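Local coordinates for protein beta-hexosaminidase (Neisseria gonorrhoeae, PDB 6JTJ) that probably cleaves the terminal beta-1,4-linked N-acetylglucosamine from peptide-linked peptidoglycan fragments, a step of cell-wall recycling, at residues I275-I280 against F315-D320; A253-A258 against I285-V290; I42-V47 against G348-M353. All blocks are in the same frame, centred on the assembly; numbering follows the deposited sequence.

Contact 1: residues I275-I280 against F315-D320; sequences IWLKQI and FEAGCD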
loop_
_atom_site.group_PDB
_atom_site.type_symbol
_atom_site.label_atom_id
_atom_site.label_comp_id
_atom_site.label_asym_id
_atom_site.label_seq_id
_atom_site.Cartn_x
_atom_site.Cartn_y
_atom_site.Cartn_z
ATOM N N ILE C 275 -24.643 6.326 4.572
ATOM C CA ILE C 275 -24.381 7.402 5.514
ATOM C C ILE C 275 -23.238 8.284 4.977
ATOM O O ILE C 275 -23.398 9.500 4.836
ATOM C CB ILE C 275 -24.086 6.841 6.925
ATOM C CG1 ILE C 275 -25.362 6.195 7.508
ATOM C CG2 ILE C 275 -23.596 7.943 7.850
ATOM C CD1 ILE C 275 -25.132 5.273 8.684
ATOM N N TRP C 276 -22.112 7.666 4.639
ATOM C CA TRP C 276 -20.974 8.437 4.130
ATOM C C TRP C 276 -21.302 9.132 2.813
ATOM O O TRP C 276 -21.011 10.310 2.642
ATOM C CB TRP C 276 -19.712 7.565 3.981
ATOM C CG TRP C 276 -18.995 7.374 5.254
ATOM C CD1 TRP C 276 -18.809 6.204 5.926
ATOM C CD2 TRP C 276 -18.353 8.385 6.024
ATOM N NE1 TRP C 276 -18.094 6.423 7.076
ATOM C CE2 TRP C 276 -17.826 7.763 7.170
ATOM C CE3 TRP C 276 -18.193 9.766 5.869
ATOM C CZ2 TRP C 276 -17.114 8.471 8.149
ATOM C CZ3 TRP C 276 -17.527 10.477 6.850
ATOM C CH2 TRP C 276 -16.969 9.825 7.969
ATOM N N LEU C 277 -21.900 8.399 1.883
ATOM C CA LEU C 277 -22.035 8.881 0.523
ATOM C C LEU C 277 -23.278 9.751 0.292
ATOM O O LEU C 277 -23.195 10.745 -0.424
ATOM C CB LEU C 277 -22.008 7.706 -0.458
ATOM C CG LEU C 277 -20.791 6.784 -0.353
ATOM C CD1 LEU C 277 -20.882 5.677 -1.390
ATOM C CD2 LEU C 277 -19.482 7.555 -0.516
ATOM N N LYS C 278 -24.410 9.402 0.892
ATOM C CA LYS C 278 -25.629 10.172 0.655
ATOM C C LYS C 278 -25.812 11.228 1.710
ATOM O O LYS C 278 -25.972 12.400 1.411
ATOM C CB LYS C 278 -26.852 9.257 0.595
ATOM C CG LYS C 278 -26.830 8.358 -0.624
ATOM C CD LYS C 278 -28.093 7.531 -0.745
ATOM C CE LYS C 278 -28.044 6.727 -2.026
ATOM N NZ LYS C 278 -29.071 5.661 -2.039
ATOM N N GLN C 279 -25.772 10.812 2.957
ATOM C CA GLN C 279 -26.070 11.714 4.036
ATOM C C GLN C 279 -24.940 12.746 4.209
ATOM O O GLN C 279 -25.208 13.950 4.320
ATOM C CB GLN C 279 -26.375 10.874 5.296
ATOM C CG GLN C 279 -26.628 11.607 6.598
ATOM C CD GLN C 279 -26.873 10.657 7.767
ATOM O OE1 GLN C 279 -27.284 9.504 7.581
ATOM N NE2 GLN C 279 -26.607 11.137 8.977
ATOM N N ILE C 280 -23.684 12.295 4.218
ATOM C CA ILE C 280 -22.579 13.219 4.480
ATOM C C ILE C 280 -22.090 13.903 3.211
ATOM O O ILE C 280 -22.132 15.118 3.118
ATOM C CB ILE C 280 -21.434 12.535 5.259
ATOM C CG1 ILE C 280 -21.920 12.196 6.679
ATOM C CG2 ILE C 280 -20.230 13.447 5.378
ATOM C CD1 ILE C 280 -21.086 11.161 7.404
ATOM N N PHE C 315 -24.061 0.819 -6.030
ATOM C CA PHE C 315 -25.034 1.787 -6.537
ATOM C C PHE C 315 -26.030 2.190 -5.469
ATOM O O PHE C 315 -26.319 3.379 -5.301
ATOM C CB PHE C 315 -25.820 1.242 -7.714
ATOM C CG PHE C 315 -25.003 1.056 -8.945
ATOM C CD1 PHE C 315 -24.295 2.118 -9.489
ATOM C CD2 PHE C 315 -24.956 -0.168 -9.576
ATOM C CE1 PHE C 315 -23.525 1.946 -10.624
ATOM C CE2 PHE C 315 -24.196 -0.339 -10.717
ATOM C CZ PHE C 315 -23.489 0.719 -11.247
ATOM N N GLU C 316 -26.540 1.210 -4.743
ATOM C CA GLU C 316 -27.492 1.457 -3.673
ATOM C C GLU C 316 -26.901 2.359 -2.588
ATOM O O GLU C 316 -27.615 3.189 -2.018
ATOM C CB GLU C 316 -27.959 0.111 -3.094
ATOM C CG GLU C 316 -28.707 0.159 -1.773
ATOM C CD GLU C 316 -29.093 -1.247 -1.275
ATOM O OE1 GLU C 316 -28.262 -1.929 -0.625
ATOM O OE2 GLU C 316 -30.254 -1.646 -1.502
ATOM N N ALA C 317 -25.600 2.199 -2.298
ATOM C CA ALA C 317 -24.921 3.056 -1.324
ATOM C C ALA C 317 -24.744 4.518 -1.777
ATOM O O ALA C 317 -24.586 5.404 -0.938
ATOM C CB ALA C 317 -23.564 2.470 -0.951
ATOM N N GLY C 318 -24.729 4.757 -3.085
ATOM C CA GLY C 318 -24.627 6.110 -3.625
ATOM C C GLY C 318 -23.563 6.326 -4.702
ATOM O O GLY C 318 -23.430 7.447 -5.195
ATOM N N CYS C 319 -22.819 5.290 -5.080
ATOM C CA CYS C 319 -21.856 5.407 -6.168
ATOM C C CYS C 319 -22.560 5.592 -7.501
ATOM O O CYS C 319 -23.588 4.966 -7.748
ATOM C CB CYS C 319 -20.988 4.165 -6.265
ATOM S SG CYS C 319 -20.031 3.786 -4.789
ATOM N N ASP C 320 -22.011 6.468 -8.346
ATOM C CA ASP C 320 -22.514 6.698 -9.699
ATOM C C ASP C 320 -21.956 5.669 -10.653
ATOM O O ASP C 320 -22.667 5.196 -11.551
ATOM C CB ASP C 320 -22.085 8.075 -10.209
ATOM C CG ASP C 320 -22.724 9.200 -9.458
ATOM O OD1 ASP C 320 -23.960 9.347 -9.533
ATOM O OD2 ASP C 320 -21.999 9.966 -8.797
HETATM O O HOH W 1 -28.497 4.834 -4.522
#
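Lys278 NZ is linked to Phe315 O through water 1, which lies 2.7 Å from Lys278 NZ and donates to that carbonyl, and bonds directly to the next one, Lys278 NZ to Glu316 O being 2.9 Å, with the donor tilted 28° from the carbonyl plane. The lysine reaches this far because its chain is extended from CG onward. At Ala317 the touching atom is again the carbonyl oxygen, with Leu277 CB 3.5 Å away from Ala317 O, while Leu277 CD1 packs on Ala317 CB. Gly318 follows with positive phi (130°) in a Schellman motif that ends helix 307-317, and its CA lies against Lys278 CE at 3.8 Å. Cys319 SG lies 4.0 Å from Leu277 CD1, and the chain then enters strand 321-323. Leu277 and Cys319 also touch Ile291 and Ser293 of strand 290-295, so the apolar half of the contact faces the barrel. The polar half lies at the outer end of the lysine: two carbonyls of the last helical turn, at the C-terminal, negative end of the helix dipole, meet a positive charge, one directly and one through water, an arrangement that is probably electrostatically favourable.

Contact 2: residues A253-A258 against I285-V290; sequences AAVMPA and IGFKGV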
loop_
_atom_site.group_PDB
_atom_site.type_symbol
_atom_site.label_atom_id
_atom_site.label_comp_id
_atom_site.label_asym_id
_atom_site.label_seq_id
_atom_site.Cartn_x
_atom_site.Cartn_y
_atom_site.Cartn_z
ATOM N N ALA C 253 -14.500 17.325 -9.589
ATOM C CA ALA C 253 -15.406 16.550 -10.456
ATOM C C ALA C 253 -15.807 15.194 -9.917
ATOM O O ALA C 253 -16.858 14.672 -10.259
ATOM C CB ALA C 253 -14.784 16.357 -11.820
ATOM N N ALA C 254 -14.946 14.616 -9.081
ATOM C CA ALA C 254 -15.152 13.264 -8.629
ATOM C C ALA C 254 -14.437 13.004 -7.327
ATOM O O ALA C 254 -13.546 13.758 -6.907
ATOM C CB ALA C 254 -14.639 12.303 -9.676
ATOM N N VAL C 255 -14.810 11.894 -6.729
ATOM C CA VAL C 255 -14.224 11.414 -5.489
ATOM C C VAL C 255 -14.051 9.895 -5.607
ATOM O O VAL C 255 -14.878 9.228 -6.253
ATOM C CB VAL C 255 -15.163 11.825 -4.354
ATOM C CG1 VAL C 255 -15.190 10.818 -3.240
ATOM C CG2 VAL C 255 -14.797 13.217 -3.845
ATOM N N MET C 256 -12.965 9.379 -5.037
ATOM C CA MET C 256 -12.781 7.956 -4.828
ATOM C C MET C 256 -12.885 7.737 -3.320
ATOM O O MET C 256 -12.264 8.458 -2.545
ATOM C CB MET C 256 -11.381 7.431 -5.209
ATOM C CG MET C 256 -10.984 7.363 -6.742
ATOM S SD MET C 256 -11.603 5.979 -7.698
ATOM C CE MET C 256 -11.763 4.716 -6.425
ATOM N N PRO C 257 -13.647 6.720 -2.900
ATOM C CA PRO C 257 -13.817 6.499 -1.475
ATOM C C PRO C 257 -12.698 5.673 -0.896
ATOM O O PRO C 257 -12.053 4.908 -1.611
ATOM C CB PRO C 257 -15.135 5.731 -1.414
ATOM C CG PRO C 257 -15.090 4.886 -2.636
ATOM C CD PRO C 257 -14.370 5.717 -3.690
ATOM N N ALA C 258 -12.476 5.835 0.399
ATOM C CA ALA C 258 -11.530 4.991 1.121
ATOM C C ALA C 258 -12.164 3.625 1.391
ATOM O O ALA C 258 -13.331 3.539 1.757
ATOM C CB ALA C 258 -11.131 5.647 2.431
ATOM N N ILE C 285 -22.369 17.907 2.594
ATOM C CA ILE C 285 -21.302 18.618 1.904
ATOM C C ILE C 285 -21.795 19.305 0.622
ATOM O O ILE C 285 -21.219 20.310 0.198
ATOM C CB ILE C 285 -20.091 17.686 1.625
ATOM C CG1 ILE C 285 -19.452 17.298 2.956
ATOM C CG2 ILE C 285 -19.058 18.343 0.713
ATOM C CD1 ILE C 285 -18.470 16.159 2.883
ATOM N N GLY C 286 -22.829 18.762 -0.004
ATOM C CA GLY C 286 -23.383 19.354 -1.227
ATOM C C GLY C 286 -22.665 18.963 -2.501
ATOM O O GLY C 286 -22.804 19.628 -3.527
ATOM N N PHE C 287 -21.904 17.870 -2.459
ATOM C CA PHE C 287 -21.126 17.444 -3.619
ATOM C C PHE C 287 -22.049 16.944 -4.733
ATOM O O PHE C 287 -22.892 16.084 -4.509
ATOM C CB PHE C 287 -20.128 16.343 -3.193
ATOM C CG PHE C 287 -19.309 15.791 -4.315
ATOM C CD1 PHE C 287 -18.401 16.594 -4.998
ATOM C CD2 PHE C 287 -19.432 14.461 -4.696
ATOM C CE1 PHE C 287 -17.615 16.064 -6.029
ATOM C CE2 PHE C 287 -18.655 13.929 -5.716
ATOM C CZ PHE C 287 -17.760 14.737 -6.396
ATOM N N LYS C 288 -21.845 17.447 -5.937
ATOM C CA LYS C 288 -22.657 17.062 -7.086
ATOM C C LYS C 288 -21.937 16.259 -8.152
ATOM O O LYS C 288 -22.521 15.942 -9.180
ATOM C CB LYS C 288 -23.250 18.324 -7.732
ATOM C CG LYS C 288 -24.027 19.193 -6.744
ATOM C CD LYS C 288 -25.072 19.989 -7.481
ATOM C CE LYS C 288 -25.763 20.998 -6.586
ATOM N NZ LYS C 288 -26.195 20.345 -5.320
ATOM N N GLY C 289 -20.671 15.926 -7.927
ATOM C CA GLY C 289 -19.901 15.220 -8.928
ATOM C C GLY C 289 -20.034 13.715 -8.858
ATOM O O GLY C 289 -20.940 13.177 -8.240
ATOM N N VAL C 290 -19.102 13.037 -9.520
ATOM C CA VAL C 290 -19.076 11.573 -9.562
ATOM C C VAL C 290 -18.573 10.995 -8.248
ATOM O O VAL C 290 -17.556 11.438 -7.694
ATOM C CB VAL C 290 -18.131 11.059 -10.668
ATOM C CG1 VAL C 290 -17.837 9.568 -10.513
ATOM C CG2 VAL C 290 -18.714 11.370 -12.025
#
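Phe287 lays one face of its ring under Val255 CG2, which sits 4.2 Å from Phe287 CZ and is offset toward the rim, while the edge of the ring near CZ meets the backbone of the strand, Phe287 CZ to Ala254 CA being 3.7 Å. With CG anti to the backbone N (chi1 178°), the ring is turned toward the strand, CZ leading. Its other face is covered from within its own segment: Gly289 N lies over the ring centre, 3.4 Å above the plane, as the loop folds back across the phenyl group. The ring is thus held between a valine methyl and a backbone amide.

Beyond the phenyl ring the backbones pair. Val290 N donates to Ala253 O at 2.9 Å with an N-H...O angle of 158°, and Val255 N donates to Val290 O, also at 2.9 Å, with the donor nearly in line with the C=O bond. These two bonds, made by Val290 on both sides of Ala254, form a parallel bridge between Ala254 and Val290. The side chains of that pair lie on the same face of the sheet and touch, Ala254 CB to Val290 CB being 3.8 Å. Ala254 CA adds a CH...O contact to Val290 O, and Gly289 CA another to Ala253 O.

All the touching residues are buried. The bridge starts the pairing of parallel strands 254-257 and 290-295, which helix 274-284 connects in a beta-alpha-beta crossover of the barrel, its Leu281 packing on Val255 and Phe287. Strand 254-257 also bonds to Gly209 on its other flank, beside strand 208-212. Phe287 touches Ser248 of helix 242-249, and Met353 covers Ala253 and Val290.

Contact 3: residues I42-V47 against G348-M353; sequences IPRGPV and GRWQYM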
loop_
_atom_site.group_PDB
_atom_site.type_symbol
_atom_site.label_atom_id
_atom_site.label_comp_id
_atom_site.label_asym_id
_atom_site.label_seq_id
_atom_site.Cartn_x
_atom_site.Cartn_y
_atom_site.Cartn_z
ATOM N N ILE C 42 -24.826 6.044 -27.934
ATOM C CA ILE C 42 -25.255 5.306 -26.745
ATOM C C ILE C 42 -24.867 6.120 -25.506
ATOM O O ILE C 42 -23.723 6.551 -25.391
ATOM C CB ILE C 42 -24.532 3.947 -26.651
ATOM C CG1 ILE C 42 -24.483 3.257 -28.022
ATOM C CG2 ILE C 42 -25.197 3.056 -25.610
ATOM C CD1 ILE C 42 -23.634 1.997 -28.060
ATOM N N PRO C 43 -25.809 6.348 -24.587
ATOM C CA PRO C 43 -25.386 7.037 -23.376
ATOM C C PRO C 43 -24.246 6.288 -22.653
ATOM O O PRO C 43 -24.131 5.046 -22.753
ATOM C CB PRO C 43 -26.654 7.058 -22.515
ATOM C CG PRO C 43 -27.785 6.857 -23.467
ATOM C CD PRO C 43 -27.245 6.032 -24.585
ATOM N N ARG C 44 -23.397 7.042 -21.961
ATOM C CA ARG C 44 -22.315 6.431 -21.190
ATOM C C ARG C 44 -22.926 5.664 -20.037
ATOM O O ARG C 44 -23.702 6.219 -19.265
ATOM C CB ARG C 44 -21.373 7.493 -20.664
ATOM C CG ARG C 44 -20.597 8.234 -21.722
ATOM C CD ARG C 44 -19.803 9.355 -21.086
ATOM N NE ARG C 44 -18.899 9.997 -22.032
ATOM C CZ ARG C 44 -18.848 11.295 -22.293
ATOM N NH1 ARG C 44 -19.638 12.175 -21.666
ATOM N NH2 ARG C 44 -17.975 11.723 -23.191
ATOM N N GLY C 45 -22.606 4.377 -19.953
ATOM C CA GLY C 45 -23.108 3.535 -18.872
ATOM C C GLY C 45 -22.387 3.784 -17.566
ATOM O O GLY C 45 -21.416 4.528 -17.530
ATOM N N PRO C 46 -22.836 3.133 -16.485
ATOM C CA PRO C 46 -22.263 3.364 -15.150
ATOM C C PRO C 46 -21.108 2.444 -14.763
ATOM O O PRO C 46 -20.807 2.316 -13.588
ATOM C CB PRO C 46 -23.461 3.109 -14.230
ATOM C CG PRO C 46 -24.214 2.028 -14.926
ATOM C CD PRO C 46 -24.066 2.321 -16.408
ATOM N N VAL C 47 -20.466 1.806 -15.725
ATOM C CA VAL C 47 -19.353 0.915 -15.422
ATOM C C VAL C 47 -18.108 1.464 -16.072
ATOM O O VAL C 47 -18.141 1.823 -17.245
ATOM C CB VAL C 47 -19.615 -0.507 -15.951
ATOM C CG1 VAL C 47 -18.407 -1.406 -15.742
ATOM C CG2 VAL C 47 -20.834 -1.109 -15.276
ATOM N N GLY C 348 -24.563 14.062 -17.083
ATOM C CA GLY C 348 -23.907 15.328 -16.781
ATOM C C GLY C 348 -22.649 15.135 -15.950
ATOM O O GLY C 348 -21.648 15.842 -16.139
ATOM N N ARG C 349 -22.698 14.193 -15.010
ATOM C CA ARG C 349 -21.535 13.874 -14.182
ATOM C C ARG C 349 -20.364 13.322 -15.006
ATOM O O ARG C 349 -19.226 13.702 -14.775
ATOM C CB ARG C 349 -21.935 12.919 -13.049
ATOM C CG ARG C 349 -22.677 13.640 -11.941
ATOM C CD ARG C 349 -23.277 12.712 -10.904
ATOM N NE ARG C 349 -23.949 13.490 -9.863
ATOM C CZ ARG C 349 -24.813 12.996 -8.992
ATOM N NH1 ARG C 349 -25.119 11.705 -9.000
ATOM N NH2 ARG C 349 -25.370 13.790 -8.096
ATOM N N TRP C 350 -20.632 12.408 -15.931
ATOM C CA TRP C 350 -19.595 11.964 -16.868
ATOM C C TRP C 350 -19.093 13.139 -17.722
ATOM O O TRP C 350 -17.901 13.281 -17.962
ATOM C CB TRP C 350 -20.130 10.905 -17.839
ATOM C CG TRP C 350 -20.117 9.436 -17.431
ATOM C CD1 TRP C 350 -21.200 8.602 -17.385
ATOM C CD2 TRP C 350 -18.976 8.615 -17.130
ATOM N NE1 TRP C 350 -20.808 7.336 -17.052
ATOM C CE2 TRP C 350 -19.450 7.304 -16.913
ATOM C CE3 TRP C 350 -17.607 8.859 -17.033
ATOM C CZ2 TRP C 350 -18.610 6.248 -16.584
ATOM C CZ3 TRP C 350 -16.761 7.797 -16.718
ATOM C CH2 TRP C 350 -17.265 6.514 -16.495
ATOM N N GLN C 351 -20.018 13.946 -18.230
ATOM C CA GLN C 351 -19.668 14.972 -19.200
ATOM C C GLN C 351 -18.801 16.063 -18.598
ATOM O O GLN C 351 -17.903 16.568 -19.257
ATOM C CB GLN C 351 -20.925 15.591 -19.862
ATOM C CG GLN C 351 -20.602 16.541 -21.048
ATOM C CD GLN C 351 -19.513 16.050 -22.062
ATOM O OE1 GLN C 351 -19.307 14.849 -22.314
ATOM N NE2 GLN C 351 -18.794 17.014 -22.637
ATOM N N TYR C 352 -19.069 16.418 -17.352
ATOM C CA TYR C 352 -18.230 17.359 -16.620
ATOM C C TYR C 352 -16.745 16.929 -16.604
ATOM O O TYR C 352 -15.862 17.776 -16.577
ATOM C CB TYR C 352 -18.758 17.508 -15.198
ATOM C CG TYR C 352 -18.108 18.612 -14.384
ATOM C CD1 TYR C 352 -18.314 19.961 -14.695
ATOM C CD2 TYR C 352 -17.309 18.307 -13.294
ATOM C CE1 TYR C 352 -17.731 20.971 -13.936
ATOM C CE2 TYR C 352 -16.727 19.297 -12.531
ATOM C CZ TYR C 352 -16.927 20.623 -12.854
ATOM O OH TYR C 352 -16.322 21.584 -12.077
ATOM N N MET C 353 -16.476 15.625 -16.678
ATOM C CA MET C 353 -15.095 15.114 -16.675
ATOM C C MET C 353 -14.412 15.083 -18.044
ATOM O O MET C 353 -13.226 14.776 -18.120
ATOM C CB MET C 353 -15.064 13.710 -16.070
ATOM C CG MET C 353 -15.456 13.670 -14.592
ATOM S SD MET C 353 -15.245 12.029 -13.880
ATOM C CE MET C 353 -16.151 10.961 -15.001
#
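Two hydrogen bonds join Arg44 and Gly45 to the helix that carries Trp350 and Gln351. Arg44 NH1 donates to Gln351 OE1 at 2.8 Å along an almost straight line, N-H...O 175°. The guanidinium and amide planes are nearly coplanar, 9° apart, and the donor lies in the plane of the amide carbonyl. A bend in the glutamine chain at chi2 brings its amide round to the arginine. In the other bond, Trp350 NE1 reaches Gly45 O at 2.9 Å, less straight, with the donor above the carbonyl plane and the oxygen somewhat out of the indole plane. The polar ends have further partners: Arg44 NH2 bonds to Glu99 O, and Gln351 NE2 to Glu354 OE2, which together hold both flat groups in orientation.

Apolar contact is made by the arginine's aliphatic part crossing the indole. Arg44 CB stands over the face of the five-membered ring of Trp350, 3.8 Å from its centroid, in a CH-pi contact, and it lies 3.5 Å from Trp350 CD1. Further along the extended chain, Arg44 CD packs 3.6 Å from Trp350 CB. The guanidinium plane is turned 50° from the indole, so it does not stack on the ring.

The indole itself reaches into the interior, touching Ile321 of strand 321-323 and Ile101 of strand 101-108. Helix 346-352 is thereby joined to the segment entering strand 47-49, at the N-terminal end of that strand, in the (beta/alpha) barrel-type domain of glycosyl hydrolase family 3.

How the contacts relate
The three contacts lie around neighbouring strands of the barrel. Contacts 1 and 2, with centres about 10 Å apart, are joined where helix 274-284 gives way to the loop 285-290: Ile280 O probably accepts a hydrogen bond from Ile285 N (2.8 Å). Arg349 of contact 3 ties all three together, forming a salt bridge from NH1 to Asp320 OD1 (2.7 Å) of contact 1 and a probable hydrogen bond from NE to Lys288 O of contact 2. The Cys319 side chain is about 6 Å from that of Asp294, the predicted nucleophile. Contact 3 lies away from the annotated sites, though the Trp350 side chain is about 12 Å from a bound N-acetylglucosamine, against about 10 Å for Ala254 of contact 2.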